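Local coordinates for protein beta-galactosidase (Trichoderma reesei, PDB 3OG2) that probably hydrolyses terminal non-reducing beta-D-galactose residues from beta-D-galactosides, as a glycoside hydrolase of family 35, at residues L714-L728 against Y765-T779. Sequence-based numbering, arbitrary orientation.
Sequences LFRGRFTARTARQQL and YTLDRLVRGRRYILT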
ATOM      1  N   LEU A 714     -29.954  -1.101   9.300  1.00  7.03           N
ATOM      2  CA  LEU A 714     -31.281  -1.682   9.318  1.00  6.93           C
ATOM      3  C   LEU A 714     -32.316  -0.591   9.558  1.00  6.77           C
ATOM      4  O   LEU A 714     -32.073   0.321  10.337  1.00  7.89           O
ATOM      5  CB  LEU A 714     -31.475  -2.786  10.343  1.00  7.80           C
ATOM      6  CG  LEU A 714     -30.743  -4.101  10.064  1.00  9.49           C
ATOM      7  CD1 LEU A 714     -29.319  -4.047  10.555  1.00 13.33           C
ATOM      8  CD2 LEU A 714     -31.501  -5.270  10.720  1.00 11.58           C
ATOM      9  N   PHE A 715     -33.451  -0.746   8.907  1.00  7.64           N
ATOM     10  CA  PHE A 715     -34.570   0.167   9.066  1.00  6.89           C
ATOM     11  C   PHE A 715     -35.817  -0.631   9.390  1.00  7.09           C
ATOM     12  O   PHE A 715     -36.003  -1.721   8.836  1.00  9.16           O
ATOM     13  CB  PHE A 715     -34.861   0.950   7.782  1.00  8.47           C
ATOM     14  CG  PHE A 715     -33.663   1.778   7.353  1.00  7.93           C
ATOM     15  CD1 PHE A 715     -32.601   1.212   6.623  1.00  8.87           C
ATOM     16  CD2 PHE A 715     -33.593   3.103   7.713  1.00  9.15           C
ATOM     17  CE1 PHE A 715     -31.487   1.994   6.339  1.00 10.14           C
ATOM     18  CE2 PHE A 715     -32.521   3.941   7.410  1.00  8.69           C
ATOM     19  CZ  PHE A 715     -31.483   3.344   6.728  1.00 10.69           C
ATOM     20  N   ARG A 716     -36.662  -0.096  10.254  1.00  7.02           N
ATOM     21  CA  ARG A 716     -37.942  -0.772  10.573  1.00  8.00           C
ATOM     22  C   ARG A 716     -39.055   0.250  10.355  1.00  8.01           C
ATOM     23  O   ARG A 716     -39.038   1.319  10.994  1.00  8.96           O
ATOM     24  CB  ARG A 716     -37.953  -1.286  12.024  1.00  8.12           C
ATOM     25  CG  ARG A 716     -37.020  -2.494  12.100  1.00 10.30           C
ATOM     26  CD  ARG A 716     -36.897  -3.011  13.475  1.00  9.98           C
ATOM     27  NE  ARG A 716     -38.100  -3.421  14.175  1.00  9.67           N
ATOM     28  CZ  ARG A 716     -38.687  -4.601  14.031  1.00  9.96           C
ATOM     29  NH1 ARG A 716     -38.226  -5.451  13.095  1.00 10.61           N
ATOM     30  NH2 ARG A 716     -39.728  -4.990  14.762  1.00 12.12           N
ATOM     31  N   GLY A 717     -39.922  -0.062   9.411  1.00  8.30           N
ATOM     32  CA  GLY A 717     -40.990   0.843   9.065  1.00  9.23           C
ATOM     33  C   GLY A 717     -42.359   0.288   9.439  1.00  8.88           C
ATOM     34  O   GLY A 717     -42.755  -0.789   8.941  1.00 10.31           O
ATOM     35  N   ARG A 718     -43.084   1.000  10.301  1.00  8.59           N
ATOM     36  CA  ARG A 718     -44.416   0.585  10.722  1.00  9.28           C
ATOM     37  C   ARG A 718     -45.491   1.236   9.848  1.00  8.90           C
ATOM     38  O   ARG A 718     -45.431   2.466   9.620  1.00  9.80           O
ATOM     39  CB  ARG A 718     -44.671   1.039  12.154  1.00 11.13           C
ATOM     40  CG  ARG A 718     -44.051   0.146  13.204  1.00 12.19           C
ATOM     41  CD  ARG A 718     -44.070   0.839  14.553  1.00 12.95           C
ATOM     42  NE  ARG A 718     -43.719  -0.005  15.687  1.00 15.80           N
ATOM     43  CZ  ARG A 718     -42.512  -0.425  15.995  1.00 15.92           C
ATOM     44  NH1 ARG A 718     -41.453  -0.088  15.228  1.00 12.74           N
ATOM     45  NH2 ARG A 718     -42.326  -1.195  17.078  1.00 15.06           N
ATOM     46  N   PHE A 719     -46.473   0.462   9.429  1.00  9.11           N
ATOM     47  CA  PHE A 719     -47.620   1.049   8.765  1.00  9.64           C
ATOM     48  C   PHE A 719     -48.881   0.279   9.157  1.00  9.59           C
ATOM     49  O   PHE A 719     -48.780  -0.890   9.606  1.00 11.03           O
ATOM     50  CB  PHE A 719     -47.467   1.038   7.228  1.00 10.03           C
ATOM     51  CG  PHE A 719     -47.485  -0.334   6.561  1.00 10.06           C
ATOM     52  CD1 PHE A 719     -46.272  -1.020   6.349  1.00 10.64           C
ATOM     53  CD2 PHE A 719     -48.682  -0.913   6.131  1.00 10.02           C
ATOM     54  CE1 PHE A 719     -46.332  -2.268   5.705  1.00 10.67           C
ATOM     55  CE2 PHE A 719     -48.732  -2.144   5.528  1.00 10.20           C
ATOM     56  CZ  PHE A 719     -47.532  -2.824   5.290  1.00 10.27           C
ATOM     57  N   THR A 720     -50.035   0.901   8.939  1.00 10.04           N
ATOM     58  CA  THR A 720     -51.319   0.195   9.120  1.00 10.66           C
ATOM     59  C   THR A 720     -51.891  -0.128   7.781  1.00 10.80           C
ATOM     60  O   THR A 720     -52.003   0.741   6.929  1.00 11.98           O
ATOM     61  CB  THR A 720     -52.249   1.161   9.899  1.00 12.28           C
ATOM     62  OG1 THR A 720     -51.637   1.428  11.174  1.00 17.19           O
ATOM     63  CG2 THR A 720     -53.596   0.453  10.052  1.00 14.54           C
ATOM     64  N   ALA A 721     -52.213  -1.400   7.541  1.00 10.63           N
ATOM     65  CA  ALA A 721     -52.716  -1.753   6.226  1.00 10.43           C
ATOM     66  C   ALA A 721     -54.029  -1.059   5.947  1.00 10.58           C
ATOM     67  O   ALA A 721     -54.957  -1.117   6.779  1.00 13.09           O
ATOM     68  CB  ALA A 721     -52.853  -3.274   6.086  1.00 11.12           C
ATOM     69  N   ARG A 722     -54.140  -0.472   4.753  1.00 11.94           N
ATOM     70  CA  ARG A 722     -55.386   0.135   4.294  1.00 13.16           C
ATOM     71  C   ARG A 722     -56.161  -0.769   3.373  1.00 14.22           C
ATOM     72  O   ARG A 722     -57.398  -0.760   3.394  1.00 16.64           O
ATOM     73  CB  ARG A 722     -55.100   1.470   3.592  1.00 17.59           C
ATOM     74  CG  ARG A 722     -54.610   2.432   4.702  1.00 27.87           C
ATOM     75  CD  ARG A 722     -55.510   3.665   4.694  1.00 45.98           C
ATOM     76  NE  ARG A 722     -54.628   4.844   4.807  1.00 55.81           N
ATOM     77  CZ  ARG A 722     -54.526   5.665   3.769  1.00 65.96           C
ATOM     78  NH1 ARG A 722     -55.243   5.362   2.694  1.00 79.22           N
ATOM     79  NH2 ARG A 722     -53.752   6.729   3.813  1.00 61.35           N
ATOM     80  N   THR A 723     -55.472  -1.534   2.548  1.00 13.60           N
ATOM     81  CA  THR A 723     -56.081  -2.549   1.685  1.00 13.99           C
ATOM     82  C   THR A 723     -55.305  -3.871   1.799  1.00 12.72           C
ATOM     83  O   THR A 723     -54.207  -3.895   2.322  1.00 12.98           O
ATOM     84  CB  THR A 723     -56.130  -2.085   0.226  1.00 14.97           C
ATOM     85  OG1 THR A 723     -54.813  -1.715  -0.227  1.00 13.93           O
ATOM     86  CG2 THR A 723     -56.994  -0.826   0.103  1.00 15.74           C
ATOM     87  N   ALA A 724     -55.943  -4.937   1.346  1.00 12.05           N
ATOM     88  CA  ALA A 724     -55.303  -6.236   1.494  1.00 11.99           C
ATOM     89  C   ALA A 724     -54.048  -6.360   0.640  1.00 12.41           C
ATOM     90  O   ALA A 724     -53.153  -7.116   0.977  1.00 12.99           O
ATOM     91  CB  ALA A 724     -56.318  -7.304   1.139  1.00 14.12           C
ATOM     92  N   ARG A 725     -53.999  -5.632  -0.471  1.00 12.09           N
ATOM     93  CA  ARG A 725     -52.788  -5.617  -1.266  1.00 12.00           C
ATOM     94  C   ARG A 725     -52.276  -4.190  -1.348  1.00 13.57           C
ATOM     95  O   ARG A 725     -53.083  -3.280  -1.617  1.00 14.65           O
ATOM     96  CB  ARG A 725     -53.092  -6.136  -2.688  1.00 14.95           C
ATOM     97  CG  ARG A 725     -51.837  -6.186  -3.546  1.00 15.31           C
ATOM     98  CD  ARG A 725     -52.099  -6.905  -4.865  1.00 18.04           C
ATOM     99  NE  ARG A 725     -52.169  -8.374  -4.671  1.00 21.63           N
ATOM    100  CZ  ARG A 725     -52.347  -9.226  -5.667  1.00 21.08           C
ATOM    101  NH1 ARG A 725     -52.493  -8.779  -6.915  1.00 25.48           N
ATOM    102  NH2 ARG A 725     -52.382 -10.544  -5.373  1.00 23.12           N
ATOM    103  N   GLN A 726     -50.962  -4.000  -1.116  1.00 12.80           N
ATOM    104  CA  GLN A 726     -50.337  -2.685  -1.191  1.00 12.86           C
ATOM    105  C   GLN A 726     -49.096  -2.827  -2.061  1.00 11.73           C
ATOM    106  O   GLN A 726     -48.588  -3.938  -2.185  1.00 14.24           O
ATOM    107  CB  GLN A 726     -50.039  -2.174   0.218  1.00 13.24           C
ATOM    108  CG  GLN A 726     -51.404  -1.971   0.924  1.00 14.49           C
ATOM    109  CD  GLN A 726     -51.357  -1.188   2.188  1.00 13.48           C
ATOM    110  OE1 GLN A 726     -52.373  -0.741   2.703  1.00 16.37           O
ATOM    111  NE2 GLN A 726     -50.148  -0.963   2.717  1.00 20.17           N
ATOM    112  N   GLN A 727     -48.671  -1.689  -2.603  1.00 11.72           N
ATOM    113  CA  GLN A 727     -47.523  -1.689  -3.471  1.00 12.61           C
ATOM    114  C   GLN A 727     -46.452  -0.841  -2.782  1.00 11.17           C
ATOM    115  O   GLN A 727     -46.716   0.289  -2.392  1.00 12.73           O
ATOM    116  CB  GLN A 727     -47.885  -1.098  -4.831  1.00 16.08           C
ATOM    117  CG  GLN A 727     -48.965  -1.911  -5.574  1.00 19.99           C
ATOM    118  CD  GLN A 727     -48.674  -3.358  -5.858  1.00 20.86           C
ATOM    119  OE1 GLN A 727     -49.651  -4.150  -5.984  1.00 23.25           O
ATOM    120  NE2 GLN A 727     -47.397  -3.742  -5.973  1.00 20.02           N
ATOM    121  N   LEU A 728     -45.268  -1.416  -2.670  1.00 11.47           N
ATOM    122  CA  LEU A 728     -44.150  -0.720  -2.056  1.00 10.99           C
ATOM    123  C   LEU A 728     -43.050  -0.445  -3.077  1.00 11.66           C
ATOM    124  O   LEU A 728     -42.603  -1.343  -3.801  1.00 14.59           O
ATOM    125  CB  LEU A 728     -43.562  -1.642  -0.962  1.00 11.95           C
ATOM    126  CG  LEU A 728     -42.289  -1.114  -0.304  1.00 13.01           C
ATOM    127  CD1 LEU A 728     -42.615   0.151   0.486  1.00 13.98           C
ATOM    128  CD2 LEU A 728     -41.737  -2.248   0.574  1.00 16.92           C
ATOM    129  N   TYR A 765     -42.113  -3.913  -4.788  1.00 12.80           N
ATOM    130  CA  TYR A 765     -42.583  -5.139  -4.200  1.00 15.05           C
ATOM    131  C   TYR A 765     -44.076  -5.035  -3.963  1.00 14.66           C
ATOM    132  O   TYR A 765     -44.623  -3.962  -3.685  1.00 16.70           O
ATOM    133  CB  TYR A 765     -41.865  -5.364  -2.859  1.00 17.99           C
ATOM    134  CG  TYR A 765     -40.355  -5.506  -2.892  1.00 20.11           C
ATOM    135  CD1 TYR A 765     -39.726  -6.595  -3.525  1.00 27.13           C
ATOM    136  CD2 TYR A 765     -39.490  -4.585  -2.307  1.00 23.24           C
ATOM    137  CE1 TYR A 765     -38.341  -6.752  -3.572  1.00 30.59           C
ATOM    138  CE2 TYR A 765     -38.091  -4.715  -2.340  1.00 26.10           C
ATOM    139  CZ  TYR A 765     -37.525  -5.804  -2.969  1.00 32.24           C
ATOM    140  OH  TYR A 765     -36.133  -5.927  -3.008  1.00 35.62           O
ATOM    141  N   THR A 766     -44.790  -6.163  -4.036  1.00 16.04           N
ATOM    142  CA  THR A 766     -46.178  -6.207  -3.646  1.00 15.12           C
ATOM    143  C   THR A 766     -46.261  -6.757  -2.224  1.00 15.74           C
ATOM    144  O   THR A 766     -45.618  -7.789  -1.919  1.00 17.62           O
ATOM    145  CB  THR A 766     -46.972  -7.126  -4.591  1.00 16.84           C
ATOM    146  OG1 THR A 766     -46.859  -6.573  -5.919  1.00 22.61           O
ATOM    147  CG2 THR A 766     -48.432  -7.221  -4.222  1.00 20.04           C
ATOM    148  N   LEU A 767     -47.037  -6.082  -1.398  1.00 12.78           N
ATOM    149  CA  LEU A 767     -47.282  -6.557  -0.031  1.00 10.51           C
ATOM    150  C   LEU A 767     -48.729  -7.068  -0.046  1.00 11.45           C
ATOM    151  O   LEU A 767     -49.666  -6.276   0.018  1.00 14.37           O
ATOM    152  CB  LEU A 767     -47.049  -5.495   1.033  1.00 11.14           C
ATOM    153  CG  LEU A 767     -45.704  -4.724   0.914  1.00 10.72           C
ATOM    154  CD1 LEU A 767     -45.670  -3.627   1.995  1.00 11.45           C
ATOM    155  CD2 LEU A 767     -44.506  -5.654   0.995  1.00 13.33           C
ATOM    156  N   ASP A 768     -48.878  -8.383  -0.162  1.00 12.33           N
ATOM    157  CA  ASP A 768     -50.204  -8.944  -0.346  1.00 12.90           C
ATOM    158  C   ASP A 768     -50.741  -9.640   0.885  1.00 10.65           C
ATOM    159  O   ASP A 768     -49.971  -9.942   1.825  1.00 12.25           O
ATOM    160  CB  ASP A 768     -50.095 -10.000  -1.465  1.00 21.72           C
ATOM    161  CG  ASP A 768     -51.435 -10.301  -2.102  1.00 23.11           C
ATOM    162  OD1 ASP A 768     -52.448  -9.579  -1.960  1.00 30.43           O
ATOM    163  OD2 ASP A 768     -51.474 -11.339  -2.805  1.00 31.62           O
ATOM    164  N   ARG A 769     -52.055  -9.919   0.895  1.00 10.12           N
ATOM    165  CA  ARG A 769     -52.685 -10.747   1.900  1.00  9.88           C
ATOM    166  C   ARG A 769     -52.606 -10.080   3.275  1.00 10.13           C
ATOM    167  O   ARG A 769     -52.443 -10.745   4.316  1.00 13.21           O
ATOM    168  CB  ARG A 769     -52.094 -12.152   1.926  1.00 10.34           C
ATOM    169  CG  ARG A 769     -52.339 -12.821   0.558  1.00 11.59           C
ATOM    170  CD  ARG A 769     -51.792 -14.246   0.499  1.00 13.89           C
ATOM    171  NE  ARG A 769     -50.315 -14.260   0.456  1.00 15.86           N
ATOM    172  CZ  ARG A 769     -49.595 -14.668   1.483  1.00 13.46           C
ATOM    173  NH1 ARG A 769     -50.180 -15.082   2.594  1.00 17.73           N
ATOM    174  NH2 ARG A 769     -48.295 -14.663   1.399  1.00 17.96           N
ATOM    175  N   LEU A 770     -52.750  -8.756   3.268  1.00 10.11           N
ATOM    176  CA  LEU A 770     -52.743  -7.992   4.542  1.00 10.00           C
ATOM    177  C   LEU A 770     -54.149  -7.908   5.144  1.00  9.77           C
ATOM    178  O   LEU A 770     -55.149  -7.860   4.393  1.00 11.31           O
ATOM    179  CB  LEU A 770     -52.252  -6.545   4.314  1.00 10.63           C
ATOM    180  CG  LEU A 770     -50.966  -6.428   3.502  1.00 12.22           C
ATOM    181  CD1 LEU A 770     -50.662  -4.946   3.272  1.00 16.23           C
ATOM    182  CD2 LEU A 770     -49.795  -7.104   4.194  1.00 14.90           C
ATOM    183  N   VAL A 771     -54.162  -7.838   6.479  1.00  9.75           N
ATOM    184  CA  VAL A 771     -55.411  -7.649   7.214  1.00 10.00           C
ATOM    185  C   VAL A 771     -55.654  -6.155   7.366  1.00 10.23           C
ATOM    186  O   VAL A 771     -54.851  -5.469   8.040  1.00 11.52           O
ATOM    187  CB  VAL A 771     -55.314  -8.329   8.573  1.00 10.10           C
ATOM    188  CG1 VAL A 771     -56.604  -8.067   9.390  1.00 13.73           C
ATOM    189  CG2 VAL A 771     -55.093  -9.828   8.338  1.00 12.93           C
ATOM    190  N   ARG A 772     -56.713  -5.643   6.762  1.00 11.52           N
ATOM    191  CA  ARG A 772     -56.948  -4.204   6.875  1.00 11.90           C
ATOM    192  C   ARG A 772     -57.022  -3.749   8.322  1.00 12.29           C
ATOM    193  O   ARG A 772     -57.689  -4.403   9.160  1.00 14.06           O
ATOM    194  CB  ARG A 772     -58.244  -3.827   6.130  1.00 14.57           C
ATOM    195  CG  ARG A 772     -58.252  -3.937   4.627  1.00 19.32           C
ATOM    196  CD  ARG A 772     -59.569  -3.714   3.955  1.00 35.18           C
ATOM    197  NE  ARG A 772     -60.488  -2.806   4.606  1.00 47.44           N
ATOM    198  CZ  ARG A 772     -61.303  -2.001   3.907  1.00 57.00           C
ATOM    199  NH1 ARG A 772     -61.307  -1.993   2.571  1.00 58.46           N
ATOM    200  NH2 ARG A 772     -62.119  -1.192   4.575  1.00 63.17           N
ATOM    201  N   GLY A 773     -56.394  -2.598   8.590  1.00 11.05           N
ATOM    202  CA  GLY A 773     -56.401  -2.117   9.960  1.00 13.24           C
ATOM    203  C   GLY A 773     -55.303  -2.646  10.874  1.00 13.32           C
ATOM    204  O   GLY A 773     -55.078  -2.111  11.967  1.00 15.32           O
ATOM    205  N   ARG A 774     -54.575  -3.682  10.452  1.00 12.55           N
ATOM    206  CA  ARG A 774     -53.530  -4.265  11.288  1.00 11.77           C
ATOM    207  C   ARG A 774     -52.234  -3.545  11.024  1.00 11.71           C
ATOM    208  O   ARG A 774     -51.987  -3.083   9.900  1.00 11.74           O
ATOM    209  CB  ARG A 774     -53.435  -5.766  10.959  1.00 11.87           C
ATOM    210  CG  ARG A 774     -52.444  -6.524  11.812  1.00 15.38           C
ATOM    211  CD  ARG A 774     -52.494  -8.028  11.521  1.00 16.14           C
ATOM    212  NE  ARG A 774     -53.796  -8.561  11.999  1.00 19.77           N
ATOM    213  CZ  ARG A 774     -53.982  -9.884  12.123  1.00 21.54           C
ATOM    214  NH1 ARG A 774     -52.997 -10.709  11.785  1.00 23.89           N
ATOM    215  NH2 ARG A 774     -55.083 -10.474  12.543  1.00 27.87           N
ATOM    216  N   ARG A 775     -51.391  -3.424  12.022  1.00 11.69           N
ATOM    217  CA  ARG A 775     -50.066  -2.855  11.883  1.00 11.12           C
ATOM    218  C   ARG A 775     -49.076  -3.931  11.449  1.00 10.57           C
ATOM    219  O   ARG A 775     -49.063  -5.067  11.932  1.00 13.23           O
ATOM    220  CB  ARG A 775     -49.622  -2.304  13.239  1.00 16.65           C
ATOM    221  CG  ARG A 775     -48.253  -1.589  13.089  1.00 29.88           C
ATOM    222  CD  ARG A 775     -48.000  -0.740  14.321  1.00 46.96           C
ATOM    223  NE  ARG A 775     -48.335   0.669  14.117  1.00 55.06           N
ATOM    224  CZ  ARG A 775     -48.149   1.609  15.051  1.00 53.28           C
ATOM    225  NH1 ARG A 775     -47.638   1.262  16.231  1.00 53.69           N
ATOM    226  NH2 ARG A 775     -48.459   2.883  14.843  1.00 72.08           N
ATOM    227  N   TYR A 776     -48.237  -3.547  10.513  1.00 10.18           N
ATOM    228  CA  TYR A 776     -47.171  -4.353   9.976  1.00  9.26           C
ATOM    229  C   TYR A 776     -45.831  -3.644  10.107  1.00  9.06           C
ATOM    230  O   TYR A 776     -45.806  -2.410  10.178  1.00 11.44           O
ATOM    231  CB  TYR A 776     -47.409  -4.593   8.433  1.00 11.37           C
ATOM    232  CG  TYR A 776     -48.558  -5.565   8.272  1.00 10.97           C
ATOM    233  CD1 TYR A 776     -49.877  -5.080   8.233  1.00  9.73           C
ATOM    234  CD2 TYR A 776     -48.338  -6.928   8.155  1.00 11.77           C
ATOM    235  CE1 TYR A 776     -50.945  -5.963   8.077  1.00 10.55           C
ATOM    236  CE2 TYR A 776     -49.393  -7.825   8.025  1.00 11.43           C
ATOM    237  CZ  TYR A 776     -50.696  -7.324   7.988  1.00 10.35           C
ATOM    238  OH  TYR A 776     -51.751  -8.175   7.875  1.00 12.17           O
ATOM    239  N   ILE A 777     -44.763  -4.420  10.127  1.00  9.07           N
ATOM    240  CA  ILE A 777     -43.427  -3.812  10.228  1.00  8.86           C
ATOM    241  C   ILE A 777     -42.550  -4.311   9.079  1.00  9.04           C
ATOM    242  O   ILE A 777     -42.341  -5.528   8.970  1.00 11.21           O
ATOM    243  CB  ILE A 777     -42.739  -4.110  11.591  1.00 11.50           C
ATOM    244  CG1 ILE A 777     -43.610  -3.629  12.734  1.00 15.21           C
ATOM    245  CG2 ILE A 777     -41.370  -3.465  11.599  1.00 13.45           C
ATOM    246  CD1 ILE A 777     -43.013  -3.910  14.123  1.00 18.77           C
ATOM    247  N   LEU A 778     -42.067  -3.391   8.282  1.00  9.45           N
ATOM    248  CA  LEU A 778     -41.072  -3.720   7.263  1.00  8.65           C
ATOM    249  C   LEU A 778     -39.708  -3.674   7.891  1.00  9.40           C
ATOM    250  O   LEU A 778     -39.351  -2.710   8.545  1.00 12.25           O
ATOM    251  CB  LEU A 778     -41.174  -2.675   6.146  1.00 10.30           C
ATOM    252  CG  LEU A 778     -42.380  -2.814   5.264  1.00 11.31           C
ATOM    253  CD1 LEU A 778     -42.631  -1.506   4.506  1.00 13.89           C
ATOM    254  CD2 LEU A 778     -42.220  -3.963   4.263  1.00 13.24           C
ATOM    255  N   THR A 779     -38.914  -4.712   7.697  1.00  8.30           N
ATOM    256  CA  THR A 779     -37.507  -4.665   8.101  1.00  8.73           C
ATOM    257  C   THR A 779     -36.692  -4.639   6.816  1.00  7.59           C
ATOM    258  O   THR A 779     -36.835  -5.512   5.970  1.00  9.29           O
ATOM    259  CB  THR A 779     -37.090  -5.875   8.981  1.00  9.42           C
ATOM    260  OG1 THR A 779     -37.803  -5.834  10.219  1.00  9.71           O
ATOM    261  CG2 THR A 779     -35.612  -5.803   9.319  1.00 10.92           C
TER
HETATM  262  O   HOH W   1     -48.835   2.075  12.049  1.00 33.99           O
HETATM  263  O   HOH W   2     -44.909  -2.194  -6.360  1.00 26.16           O
HETATM  264  O   HOH W   3     -49.447  -6.858  -7.630  1.00 55.27           O
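Tyr-776 CB sits over one face of the Phe-719 ring, 3.6 Å from Phe-719 CZ, in a CH-pi contact. The two rings are nearly parallel, at 22°, but slid apart with little overlap. Leu-770 CD1 meets the edge of the Phe-719 ring. Leu-767 CD1 and Leu-778 CD1 approach it obliquely, the latter 4.0 Å from Phe-719 CE1. Phe-719 CG stands between its backbone N and carbonyl carbon (chi1 67°), which brings the ring back against Tyr-776 CB. Leu-728 CD2 joins this apolar layer, touching Leu-778 CD2. These side chains pack between two antiparallel sheets of a beta-sandwich: strand 714-720 pairs with 775-779 in one, and 726-728 with 765-767 in the other. Both segments pass from one sheet to the other at the same end, through 721-725 and 768-774.

The outer side is polar and looser. Arg-725 grips Asp-768 side-on, with NE 3.0 Å from Asp-768 OD1 and NH2 2.8 Å from Asp-768 OD2. Both oxygens are met from above the carboxylate plane. An alanine in place of Asp-768 is likely to leave the Arg-725 guanidinium without this mate and free to turn. Gln-727 NE2 donates to Thr-766 OG1 at 2.9 Å, and one water links Thr-720 OG1 to Arg-775 NE.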